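Local coordinates for Serine/threonine-protein kinase Tel1 (Chaetomium thermophilum, PDB 6SKY) that probably phosphorylates serine and threonine residues followed by glutamine, acting as an ATM-family kinase in DNA damage checkpoint signalling, at residues 1965-1968 and 1973-1976; 1976-1981 and 1995-2000; 2619-2624 and 2840-2845; 2623-2628 and 2754-2759. One frame throughout, in Å; residues are numbered along the deposited sequence.

Following the chain from its N-terminal side, contact 1 closes the short turn between helices 1953-1968 and 1974-1988. Contact 2 begins on Q1976, where contact 1 ends, and folds helix 1974-1988 against helix 1991-1999; together the two pack consecutive helices of the FAT region beside the second subunit. Contacts 3 and 4 come later in series, with centres more than 50 Å from the first pair. Both open on helix 2616-2632 of the kinase domain and share E2623 and Q2624. Contact 4 closes first, at the end of helix 2732-2755, and so largely nests within the longer loop of contact 3, which closes at the end of helix 2832-2843.

Contact 1 (1965-1968 and 1973-1976)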
loop_
_atom_site.group_PDB
_atom_site.type_symbol
_atom_site.label_atom_id
_atom_site.label_comp_id
_atom_site.label_asym_id
_atom_site.label_seq_id
_atom_site.Cartn_x
_atom_site.Cartn_y
_atom_site.Cartn_z
ATOM N N SER A 1965 -21.477 -7.327 14.529
ATOM C CA SER A 1965 -22.288 -8.514 14.319
ATOM C C SER A 1965 -22.748 -9.125 15.631
ATOM O O SER A 1965 -23.785 -9.794 15.671
ATOM C CB SER A 1965 -21.509 -9.532 13.506
ATOM O OG SER A 1965 -22.143 -10.782 13.563
ATOM N N HIS A 1966 -21.997 -8.919 16.711
ATOM C CA HIS A 1966 -22.391 -9.463 18.003
ATOM C C HIS A 1966 -23.325 -8.552 18.775
ATOM O O HIS A 1966 -24.148 -9.044 19.544
ATOM C CB HIS A 1966 -21.159 -9.762 18.851
ATOM C CG HIS A 1966 -20.473 -11.033 18.479
ATOM N ND1 HIS A 1966 -19.125 -11.234 18.663
ATOM C CD2 HIS A 1966 -20.951 -12.172 17.930
ATOM C CE1 HIS A 1966 -18.800 -12.441 18.240
ATOM N NE2 HIS A 1966 -19.890 -13.031 17.790
ATOM N N LEU A 1967 -23.218 -7.238 18.599
ATOM C CA LEU A 1967 -24.213 -6.345 19.179
ATOM C C LEU A 1967 -25.561 -6.507 18.497
ATOM O O LEU A 1967 -26.600 -6.490 19.157
ATOM C CB LEU A 1967 -23.763 -4.895 19.068
ATOM C CG LEU A 1967 -22.605 -4.390 19.902
ATOM C CD1 LEU A 1967 -22.343 -2.958 19.532
ATOM C CD2 LEU A 1967 -22.944 -4.507 21.354
ATOM N N ARG A 1968 -25.566 -6.651 17.174
ATOM C CA ARG A 1968 -26.829 -6.748 16.455
ATOM C C ARG A 1968 -27.562 -8.038 16.786
ATOM O O ARG A 1968 -28.784 -8.039 16.951
ATOM C CB ARG A 1968 -26.584 -6.642 14.957
ATOM C CG ARG A 1968 -27.772 -7.023 14.118
ATOM C CD ARG A 1968 -27.546 -6.692 12.670
ATOM N NE ARG A 1968 -26.383 -7.379 12.128
ATOM C CZ ARG A 1968 -25.216 -6.796 11.879
ATOM N NH1 ARG A 1968 -25.050 -5.505 12.119
ATOM N NH2 ARG A 1968 -24.216 -7.506 11.387
ATOM N N GLN A 1973 -20.778 -12.608 23.304
ATOM C CA GLN A 1973 -19.358 -12.416 23.066
ATOM C C GLN A 1973 -18.986 -10.961 22.849
ATOM O O GLN A 1973 -17.798 -10.636 22.919
ATOM C CB GLN A 1973 -18.909 -13.221 21.856
ATOM C CG GLN A 1973 -19.237 -14.686 21.934
ATOM C CD GLN A 1973 -18.520 -15.485 20.873
ATOM O OE1 GLN A 1973 -17.293 -15.532 20.843
ATOM N NE2 GLN A 1973 -19.283 -16.112 19.989
ATOM N N SER A 1974 -19.963 -10.088 22.592
ATOM C CA SER A 1974 -19.652 -8.693 22.308
ATOM C C SER A 1974 -18.826 -8.077 23.422
ATOM O O SER A 1974 -17.921 -7.277 23.162
ATOM C CB SER A 1974 -20.934 -7.901 22.082
ATOM O OG SER A 1974 -21.956 -8.320 22.962
ATOM N N ARG A 1975 -19.105 -8.458 24.667
ATOM C CA ARG A 1975 -18.290 -8.022 25.794
ATOM C C ARG A 1975 -16.813 -8.252 25.516
ATOM O O ARG A 1975 -16.013 -7.311 25.484
ATOM C CB ARG A 1975 -18.727 -8.766 27.052
ATOM C CG ARG A 1975 -20.222 -8.737 27.264
ATOM C CD ARG A 1975 -20.594 -9.225 28.644
ATOM N NE ARG A 1975 -22.012 -9.028 28.918
ATOM C CZ ARG A 1975 -22.556 -9.126 30.124
ATOM N NH1 ARG A 1975 -21.795 -9.413 31.170
ATOM N NH2 ARG A 1975 -23.858 -8.930 30.284
ATOM N N GLN A 1976 -16.447 -9.509 25.266
ATOM C CA GLN A 1976 -15.071 -9.823 24.912
ATOM C C GLN A 1976 -14.615 -9.008 23.713
ATOM O O GLN A 1976 -13.508 -8.457 23.720
ATOM C CB GLN A 1976 -14.938 -11.315 24.643
ATOM C CG GLN A 1976 -15.356 -12.155 25.825
ATOM C CD GLN A 1976 -16.014 -13.449 25.415
ATOM O OE1 GLN A 1976 -15.540 -14.143 24.520
ATOM N NE2 GLN A 1976 -17.124 -13.778 26.062
#
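The side chain of Q1973 lies over one face of the H1966 imidazole. Q1973 CB sits 4.0 Å from the ring centroid and 24° off the normal, a CH-pi contact displaced toward the CE1 side of the rim. From CB the glutamine chain runs on in extended form, bringing its amide near the far end of the ring; the two flat groups are turned 33° apart, and Q1973 NE2 lies 3.8 Å from H1966 NE2. Beside the ring the packing is aliphatic: H1966 CB meets S1974 CB at 3.7 Å, and L1967 CD2 reaches the same S1974 CB at 4.0 Å. These contacts pinch the short link of a helical hairpin, in which helix 1953-1968 is followed after a few residues by helix 1974-1988, as suits the alpha-solenoid build of the FAT region. In the link D1971 holds the chain twice: its OD1 accepts from Q1973 N, which makes an Asx turn, and its backbone O bonds S1974 OG, turned back to it by a chi1 of 38°. D1977 OD2 lies against H1966 ND1, a probable hydrogen bond modelled too short for its geometry to be trusted, and may help to set the ring's rotation. Beyond the hairpin lies the second subunit, whose D2190 packs on H1966 and whose L2021 packs on L1967.

Contact 2 (1976-1981 and 1995-2000)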
loop_
_atom_site.group_PDB
_atom_site.type_symbol
_atom_site.label_atom_id
_atom_site.label_comp_id
_atom_site.label_asym_id
_atom_site.label_seq_id
_atom_site.Cartn_x
_atom_site.Cartn_y
_atom_site.Cartn_z
ATOM N N GLN A 1976 -16.447 -9.509 25.266
ATOM C CA GLN A 1976 -15.071 -9.823 24.912
ATOM C C GLN A 1976 -14.615 -9.008 23.713
ATOM O O GLN A 1976 -13.508 -8.457 23.720
ATOM C CB GLN A 1976 -14.938 -11.315 24.643
ATOM C CG GLN A 1976 -15.356 -12.155 25.825
ATOM C CD GLN A 1976 -16.014 -13.449 25.415
ATOM O OE1 GLN A 1976 -15.540 -14.143 24.520
ATOM N NE2 GLN A 1976 -17.124 -13.778 26.062
ATOM N N ASP A 1977 -15.469 -8.883 22.695
ATOM C CA ASP A 1977 -15.129 -8.055 21.543
ATOM C C ASP A 1977 -14.723 -6.664 21.989
ATOM O O ASP A 1977 -13.643 -6.176 21.634
ATOM C CB ASP A 1977 -16.307 -7.981 20.575
ATOM C CG ASP A 1977 -16.516 -9.264 19.814
ATOM O OD1 ASP A 1977 -15.515 -9.875 19.396
ATOM O OD2 ASP A 1977 -17.680 -9.667 19.628
ATOM N N CYS A 1978 -15.553 -6.033 22.821
ATOM C CA CYS A 1978 -15.229 -4.705 23.316
ATOM C C CYS A 1978 -13.859 -4.706 23.968
ATOM O O CYS A 1978 -13.013 -3.861 23.658
ATOM C CB CYS A 1978 -16.300 -4.236 24.291
ATOM S SG CYS A 1978 -16.188 -2.512 24.762
ATOM N N ASN A 1979 -13.600 -5.694 24.828
ATOM C CA ASN A 1979 -12.287 -5.813 25.447
ATOM C C ASN A 1979 -11.195 -5.775 24.396
ATOM O O ASN A 1979 -10.317 -4.904 24.419
ATOM C CB ASN A 1979 -12.206 -7.102 26.261
ATOM C CG ASN A 1979 -12.732 -6.933 27.661
ATOM O OD1 ASN A 1979 -12.644 -5.857 28.240
ATOM N ND2 ASN A 1979 -13.283 -8.000 28.214
ATOM N N ALA A 1980 -11.285 -6.680 23.420
ATOM C CA ALA A 1980 -10.289 -6.724 22.362
ATOM C C ALA A 1980 -10.137 -5.361 21.720
ATOM O O ALA A 1980 -9.022 -4.847 21.585
ATOM C CB ALA A 1980 -10.677 -7.772 21.328
ATOM N N LEU A 1981 -11.260 -4.721 21.398
ATOM C CA LEU A 1981 -11.204 -3.424 20.739
ATOM C C LEU A 1981 -10.425 -2.428 21.574
ATOM O O LEU A 1981 -9.525 -1.752 21.067
ATOM C CB LEU A 1981 -12.609 -2.913 20.458
ATOM C CG LEU A 1981 -13.142 -3.327 19.100
ATOM C CD1 LEU A 1981 -14.557 -2.891 18.978
ATOM C CD2 LEU A 1981 -12.306 -2.688 18.033
ATOM N N ASN A 1995 -11.318 5.631 25.469
ATOM C CA ASN A 1995 -11.996 6.192 26.629
ATOM C C ASN A 1995 -13.504 6.060 26.496
ATOM O O ASN A 1995 -14.191 5.644 27.434
ATOM C CB ASN A 1995 -11.606 7.652 26.797
ATOM C CG ASN A 1995 -12.086 8.229 28.097
ATOM O OD1 ASN A 1995 -12.133 7.541 29.108
ATOM N ND2 ASN A 1995 -12.449 9.499 28.079
ATOM N N SER A 1996 -14.041 6.414 25.331
ATOM C CA SER A 1996 -15.477 6.274 25.126
ATOM C C SER A 1996 -15.911 4.818 25.157
ATOM O O SER A 1996 -17.029 4.518 25.576
ATOM C CB SER A 1996 -15.884 6.917 23.808
ATOM O OG SER A 1996 -15.564 6.077 22.726
ATOM N N LEU A 1997 -15.057 3.902 24.708
ATOM C CA LEU A 1997 -15.401 2.486 24.763
ATOM C C LEU A 1997 -15.327 1.935 26.177
ATOM O O LEU A 1997 -15.991 0.943 26.487
ATOM C CB LEU A 1997 -14.479 1.682 23.859
ATOM C CG LEU A 1997 -14.964 1.240 22.491
ATOM C CD1 LEU A 1997 -13.895 0.408 21.855
ATOM C CD2 LEU A 1997 -16.226 0.442 22.614
ATOM N N LEU A 1998 -14.497 2.530 27.030
ATOM C CA LEU A 1998 -14.428 2.108 28.422
ATOM C C LEU A 1998 -15.605 2.639 29.215
ATOM O O LEU A 1998 -16.160 1.923 30.051
ATOM C CB LEU A 1998 -13.122 2.577 29.055
ATOM C CG LEU A 1998 -11.834 1.859 28.679
ATOM C CD1 LEU A 1998 -10.654 2.702 29.057
ATOM C CD2 LEU A 1998 -11.773 0.543 29.380
ATOM N N GLN A 1999 -15.998 3.890 28.974
ATOM C CA GLN A 1999 -17.127 4.456 29.705
ATOM C C GLN A 1999 -18.429 3.724 29.423
ATOM O O GLN A 1999 -19.374 3.843 30.204
ATOM C CB GLN A 1999 -17.281 5.930 29.377
ATOM C CG GLN A 1999 -16.252 6.788 30.054
ATOM C CD GLN A 1999 -16.374 8.242 29.678
ATOM O OE1 GLN A 1999 -16.895 8.580 28.617
ATOM N NE2 GLN A 1999 -15.896 9.116 30.551
ATOM N N SER A 2000 -18.501 2.979 28.335
ATOM C CA SER A 2000 -19.627 2.106 28.060
ATOM C C SER A 2000 -19.517 0.775 28.780
ATOM O O SER A 2000 -20.347 -0.106 28.548
ATOM C CB SER A 2000 -19.740 1.869 26.557
ATOM O OG SER A 2000 -19.745 3.100 25.860
#
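No ring, amide or carboxylate takes part where C1978 and L1981 meet L1997; the nearest thing to a flat surface is the peptide carbonyl of L1997, whose O lies 3.9 Å from C1978 SG, with no hydrogen bond assigned. The contact is instead made by the forked end of L1997, which straddles one side of helix 1974-1988. Its CD2 branch rests on C1978 SG at 3.7 Å, while its CD1 branch touches L1981 CB at 3.8 Å, so that one leucine spans two positions three residues apart. The thiol gets there by swinging away from its own backbone N (chi1 -170°), which carries the sulfur out from helix 1974-1988 to the leucine. L1997 also touches I1982 and L1985 further along that helix, and L1981 packs on L1956 and Y1963 of helix 1953-1968. The segment 1995-2000 ends its helix with a polar fastening: S2000 OG donates to S1996 O at 3.1 Å, approaching almost in line with the carbonyl bond (C=O...O angle 161°). The layer belongs to consecutive packed helices of the FAT region and is also part of the dimer surface, with S1996 of the second subunit packing on S1996, L1997 and S2000, and L1993 of that subunit on L1981. Chemically the join is nonpolar: no hydrogen bond crosses it, and the two helices are held here by the two methyls of L1997 set against the sulfur of C1978 and the CB methylene of L1981, with the serine's hydrogen bond kept within its own helix end.

Contact 3 (2619-2624 and 2840-2845); sequences DAIMEQ and DSLRHD
I2621 offers two different ends to the segment 2840-2845, and each meets its partner from another direction. The gamma-methyl CG2 meets L2842 CD1 at 3.4 Å, the two side chains crossing at a slant. The other branch, ending in CD1, heads for D2845, which comes from the opposite direction and brings its carboxylate oxygen OD2 to 3.5 Å from I2621 CD1. With chi1 at -70°, CG2 of I2621 is opposite the backbone N and CG1 beside it, which points the first at L2842 and the second toward D2845; L2842, whose CG swings far from its own N, stretches across to the methyl. D2845 is fixed from elsewhere, since OD2 forms a salt bridge with R2617, one turn before I2621 on helix 2616-2632, and OD1 is hydrogen-bonded to S2436. On the far side of the helix end, R2843 NH1 bridges back to D2840 OD1 at 3.1 Å (N-H...O angle 151°), meeting the syn side of the carboxylate 24° out of its plane, while R2843 NH2 pairs with D2900. The contact thus joins helix 2616-2632 to the end of helix 2832-2843 and the turn that follows it, close to helix 2431-2434 of the FAT region, whose N2432 touches I2621. It combines a greasy core with a charged border: the isoleucine methyl lies against the carboxylate without bonding it, while the arginine and serine partners would be expected to keep D2845 ionised in its buried setting.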
loop_
_atom_site.group_PDB
_atom_site.type_symbol
_atom_site.label_atom_id
_atom_site.label_comp_id
_atom_site.label_asym_id
_atom_site.label_seq_id
_atom_site.Cartn_x
_atom_site.Cartn_y
_atom_site.Cartn_z
ATOM N N ASP A 2619 38.141 -15.426 -4.489
ATOM C CA ASP A 2619 37.541 -15.615 -3.177
ATOM C C ASP A 2619 37.612 -14.349 -2.343
ATOM O O ASP A 2619 36.664 -14.026 -1.625
ATOM C CB ASP A 2619 38.226 -16.764 -2.450
ATOM C CG ASP A 2619 37.914 -18.111 -3.063
ATOM O OD1 ASP A 2619 37.363 -18.148 -4.177
ATOM O OD2 ASP A 2619 38.217 -19.139 -2.426
ATOM N N ALA A 2620 38.719 -13.611 -2.431
ATOM C CA ALA A 2620 38.867 -12.399 -1.633
ATOM C C ALA A 2620 37.953 -11.288 -2.127
ATOM O O ALA A 2620 37.315 -10.593 -1.325
ATOM C CB ALA A 2620 40.318 -11.941 -1.656
ATOM N N ILE A 2621 37.872 -11.107 -3.445
ATOM C CA ILE A 2621 36.956 -10.127 -4.013
ATOM C C ILE A 2621 35.522 -10.442 -3.623
ATOM O O ILE A 2621 34.758 -9.552 -3.231
ATOM C CB ILE A 2621 37.124 -10.080 -5.540
ATOM C CG1 ILE A 2621 38.461 -9.467 -5.920
ATOM C CG2 ILE A 2621 36.033 -9.283 -6.152
ATOM C CD1 ILE A 2621 38.531 -8.020 -5.646
ATOM N N MET A 2622 35.124 -11.706 -3.717
ATOM C CA MET A 2622 33.741 -12.025 -3.406
ATOM C C MET A 2622 33.457 -11.941 -1.916
ATOM O O MET A 2622 32.349 -11.567 -1.527
ATOM C CB MET A 2622 33.378 -13.395 -3.950
ATOM C CG MET A 2622 33.222 -13.408 -5.448
ATOM S SD MET A 2622 32.460 -11.899 -6.074
ATOM C CE MET A 2622 30.785 -12.078 -5.489
ATOM N N GLU A 2623 34.426 -12.266 -1.066
ATOM C CA GLU A 2623 34.237 -12.049 0.361
ATOM C C GLU A 2623 34.021 -10.574 0.661
ATOM O O GLU A 2623 33.170 -10.218 1.484
ATOM C CB GLU A 2623 35.436 -12.600 1.126
ATOM C CG GLU A 2623 35.379 -12.395 2.621
ATOM C CD GLU A 2623 34.218 -13.107 3.263
ATOM O OE1 GLU A 2623 33.916 -14.239 2.852
ATOM O OE2 GLU A 2623 33.596 -12.538 4.176
ATOM N N GLN A 2624 34.748 -9.698 -0.032
ATOM C CA GLN A 2624 34.559 -8.263 0.167
ATOM C C GLN A 2624 33.184 -7.801 -0.304
ATOM O O GLN A 2624 32.533 -6.986 0.361
ATOM C CB GLN A 2624 35.654 -7.505 -0.565
ATOM C CG GLN A 2624 35.546 -6.020 -0.465
ATOM C CD GLN A 2624 36.292 -5.332 -1.571
ATOM O OE1 GLN A 2624 36.518 -4.127 -1.530
ATOM N NE2 GLN A 2624 36.675 -6.097 -2.579
ATOM N N ASP A 2840 29.158 -2.187 -9.759
ATOM C CA ASP A 2840 29.822 -1.307 -10.710
ATOM C C ASP A 2840 31.273 -1.086 -10.329
ATOM O O ASP A 2840 32.152 -1.093 -11.192
ATOM C CB ASP A 2840 29.088 0.025 -10.799
ATOM C CG ASP A 2840 27.885 -0.037 -11.710
ATOM O OD1 ASP A 2840 27.747 -1.040 -12.438
ATOM O OD2 ASP A 2840 27.077 0.915 -11.703
ATOM N N SER A 2841 31.547 -0.873 -9.043
ATOM C CA SER A 2841 32.933 -0.839 -8.602
ATOM C C SER A 2841 33.649 -2.124 -8.963
ATOM O O SER A 2841 34.846 -2.113 -9.255
ATOM C CB SER A 2841 33.009 -0.614 -7.099
ATOM O OG SER A 2841 32.892 -1.843 -6.413
ATOM N N LEU A 2842 32.936 -3.243 -8.932
ATOM C CA LEU A 2842 33.516 -4.501 -9.391
ATOM C C LEU A 2842 33.768 -4.502 -10.890
ATOM O O LEU A 2842 34.638 -5.230 -11.369
ATOM C CB LEU A 2842 32.590 -5.656 -9.024
ATOM C CG LEU A 2842 33.235 -7.016 -8.900
ATOM C CD1 LEU A 2842 34.342 -6.866 -7.922
ATOM C CD2 LEU A 2842 32.229 -8.002 -8.407
ATOM N N ARG A 2843 33.003 -3.718 -11.650
ATOM C CA ARG A 2843 33.125 -3.735 -13.103
ATOM C C ARG A 2843 34.397 -3.058 -13.594
ATOM O O ARG A 2843 34.869 -3.369 -14.690
ATOM C CB ARG A 2843 31.908 -3.065 -13.729
ATOM C CG ARG A 2843 31.656 -3.449 -15.159
ATOM C CD ARG A 2843 30.940 -2.335 -15.895
ATOM N NE ARG A 2843 29.627 -2.036 -15.342
ATOM C CZ ARG A 2843 28.497 -2.582 -15.777
ATOM N NH1 ARG A 2843 27.340 -2.253 -15.223
ATOM N NH2 ARG A 2843 28.523 -3.456 -16.768
ATOM N N HIS A 2844 34.955 -2.137 -12.815
ATOM C CA HIS A 2844 36.193 -1.451 -13.149
ATOM C C HIS A 2844 37.399 -2.102 -12.500
ATOM O O HIS A 2844 38.419 -1.441 -12.293
ATOM C CB HIS A 2844 36.103 0.015 -12.743
ATOM C CG HIS A 2844 34.888 0.702 -13.272
ATOM N ND1 HIS A 2844 34.045 1.441 -12.474
ATOM C CD2 HIS A 2844 34.365 0.748 -14.517
ATOM C CE1 HIS A 2844 33.056 1.915 -13.208
ATOM N NE2 HIS A 2844 33.228 1.511 -14.450
ATOM N N ASP A 2845 37.296 -3.376 -12.158
ATOM C CA ASP A 2845 38.407 -4.148 -11.624
ATOM C C ASP A 2845 38.961 -4.990 -12.765
ATOM O O ASP A 2845 38.296 -5.911 -13.246
ATOM C CB ASP A 2845 37.950 -5.012 -10.456
ATOM C CG ASP A 2845 39.092 -5.494 -9.614
ATOM O OD1 ASP A 2845 40.245 -5.169 -9.946
ATOM O OD2 ASP A 2845 38.841 -6.193 -8.615
#

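Contact 4 (2623-2628 and 2754-2759); sequences EQVFAA and HVLGLG
The phenyl ring of F2626 projects from helix 2616-2632 into a hollow lined by L2756 and L2758. L2756 covers one face of the ring: its CD1 methyl sits 3.9 Å from the ring centroid and only 14° off the normal, a CH-pi contact slightly displaced toward the CZ rim. The same methyl wedges between V2625 and the F2626 ring, with V2625 CG1 approaching L2756 CD1 at 4.1 Å. F2626 and L2756 run past each other in opposite directions, whereas L2758 crosses the end of the ring, its CD2 3.9 Å from F2626 CZ and its CB 4.0 Å from that same CZ. V2625 points CG1 to L2756, while CG2 packs on L2842 of the neighbouring helix 2832-2843. Between the two leucines the helix ends and the chain turns off at G2757, whose phi of 67° lets it act as the C-prime residue of a Schellman motif, with G2757 N bonded to H2754 O and L2758 N to the carbonyl five residues back. L2756 and L2758, on either side of this glycine, both point toward helix 2616-2632. The turn ends helix 2732-2755 and leads into the catalytic-loop region of a PI3/PI4-kinase-type domain, where H2762 and H2764 line the nucleotide pocket and N2765 binds magnesium; the side chain of L2758 lies about 11 Å from that ion.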
loop_
_atom_site.group_PDB
_atom_site.type_symbol
_atom_site.label_atom_id
_atom_site.label_comp_id
_atom_site.label_asym_id
_atom_site.label_seq_id
_atom_site.Cartn_x
_atom_site.Cartn_y
_atom_site.Cartn_z
ATOM N N GLU A 2623 34.426 -12.266 -1.066
ATOM C CA GLU A 2623 34.237 -12.049 0.361
ATOM C C GLU A 2623 34.021 -10.574 0.661
ATOM O O GLU A 2623 33.170 -10.218 1.484
ATOM C CB GLU A 2623 35.436 -12.600 1.126
ATOM C CG GLU A 2623 35.379 -12.395 2.621
ATOM C CD GLU A 2623 34.218 -13.107 3.263
ATOM O OE1 GLU A 2623 33.916 -14.239 2.852
ATOM O OE2 GLU A 2623 33.596 -12.538 4.176
ATOM N N GLN A 2624 34.748 -9.698 -0.032
ATOM C CA GLN A 2624 34.559 -8.263 0.167
ATOM C C GLN A 2624 33.184 -7.801 -0.304
ATOM O O GLN A 2624 32.533 -6.986 0.361
ATOM C CB GLN A 2624 35.654 -7.505 -0.565
ATOM C CG GLN A 2624 35.546 -6.020 -0.465
ATOM C CD GLN A 2624 36.292 -5.332 -1.571
ATOM O OE1 GLN A 2624 36.518 -4.127 -1.530
ATOM N NE2 GLN A 2624 36.675 -6.097 -2.579
ATOM N N VAL A 2625 32.723 -8.317 -1.440
ATOM C CA VAL A 2625 31.406 -7.944 -1.957
ATOM C C VAL A 2625 30.304 -8.385 -1.001
ATOM O O VAL A 2625 29.367 -7.629 -0.707
ATOM C CB VAL A 2625 31.206 -8.536 -3.360
ATOM C CG1 VAL A 2625 29.748 -8.584 -3.710
ATOM C CG2 VAL A 2625 31.959 -7.722 -4.372
ATOM N N PHE A 2626 30.396 -9.620 -0.508
ATOM C CA PHE A 2626 29.400 -10.125 0.426
ATOM C C PHE A 2626 29.403 -9.337 1.726
ATOM O O PHE A 2626 28.340 -9.063 2.294
ATOM C CB PHE A 2626 29.643 -11.603 0.694
ATOM C CG PHE A 2626 28.976 -12.513 -0.288
ATOM C CD1 PHE A 2626 29.570 -12.809 -1.493
ATOM C CD2 PHE A 2626 27.755 -13.080 -0.001
ATOM C CE1 PHE A 2626 28.963 -13.645 -2.390
ATOM C CE2 PHE A 2626 27.144 -13.916 -0.899
ATOM C CZ PHE A 2626 27.747 -14.196 -2.095
ATOM N N ALA A 2627 30.580 -8.953 2.214
ATOM C CA ALA A 2627 30.627 -8.146 3.425
ATOM C C ALA A 2627 29.986 -6.780 3.212
ATOM O O ALA A 2627 29.305 -6.262 4.102
ATOM C CB ALA A 2627 32.068 -8.000 3.894
ATOM N N ALA A 2628 30.171 -6.188 2.032
ATOM C CA ALA A 2628 29.561 -4.887 1.767
ATOM C C ALA A 2628 28.039 -4.974 1.711
ATOM O O ALA A 2628 27.338 -4.118 2.267
ATOM C CB ALA A 2628 30.114 -4.310 0.472
ATOM N N HIS A 2754 21.329 -16.253 -3.323
ATOM C CA HIS A 2754 20.473 -16.256 -4.499
ATOM C C HIS A 2754 20.662 -14.979 -5.307
ATOM O O HIS A 2754 20.830 -15.026 -6.527
ATOM C CB HIS A 2754 19.014 -16.423 -4.093
ATOM C CG HIS A 2754 18.043 -16.025 -5.157
ATOM N ND1 HIS A 2754 17.915 -16.717 -6.340
ATOM C CD2 HIS A 2754 17.163 -15.001 -5.222
ATOM C CE1 HIS A 2754 16.994 -16.137 -7.086
ATOM N NE2 HIS A 2754 16.525 -15.091 -6.431
ATOM N N VAL A 2755 20.649 -13.826 -4.639
ATOM C CA VAL A 2755 20.741 -12.558 -5.356
ATOM C C VAL A 2755 22.060 -12.428 -6.106
ATOM O O VAL A 2755 22.111 -11.805 -7.170
ATOM C CB VAL A 2755 20.522 -11.391 -4.378
ATOM C CG1 VAL A 2755 21.043 -10.104 -4.945
ATOM C CG2 VAL A 2755 19.061 -11.252 -4.070
ATOM N N LEU A 2756 23.138 -13.019 -5.598
ATOM C CA LEU A 2756 24.444 -12.916 -6.233
ATOM C C LEU A 2756 24.879 -14.200 -6.917
ATOM O O LEU A 2756 26.055 -14.341 -7.240
ATOM C CB LEU A 2756 25.506 -12.498 -5.220
ATOM C CG LEU A 2756 25.325 -11.143 -4.547
ATOM C CD1 LEU A 2756 26.420 -10.906 -3.551
ATOM C CD2 LEU A 2756 25.305 -10.039 -5.565
ATOM N N GLY A 2757 23.972 -15.138 -7.142
ATOM C CA GLY A 2757 24.299 -16.314 -7.914
ATOM C C GLY A 2757 25.285 -17.256 -7.280
ATOM O O GLY A 2757 25.884 -18.066 -7.983
ATOM N N LEU A 2758 25.452 -17.194 -5.966
ATOM C CA LEU A 2758 26.483 -17.968 -5.290
ATOM C C LEU A 2758 26.277 -19.461 -5.487
ATOM O O LEU A 2758 25.191 -19.989 -5.251
ATOM C CB LEU A 2758 26.480 -17.624 -3.808
ATOM C CG LEU A 2758 27.432 -18.371 -2.888
ATOM C CD1 LEU A 2758 28.852 -18.052 -3.256
ATOM C CD2 LEU A 2758 27.155 -18.000 -1.457
ATOM N N GLY A 2759 27.329 -20.143 -5.917
ATOM C CA GLY A 2759 27.269 -21.569 -6.144
ATOM C C GLY A 2759 28.396 -22.293 -5.453
ATOM O O GLY A 2759 29.138 -21.678 -4.689
#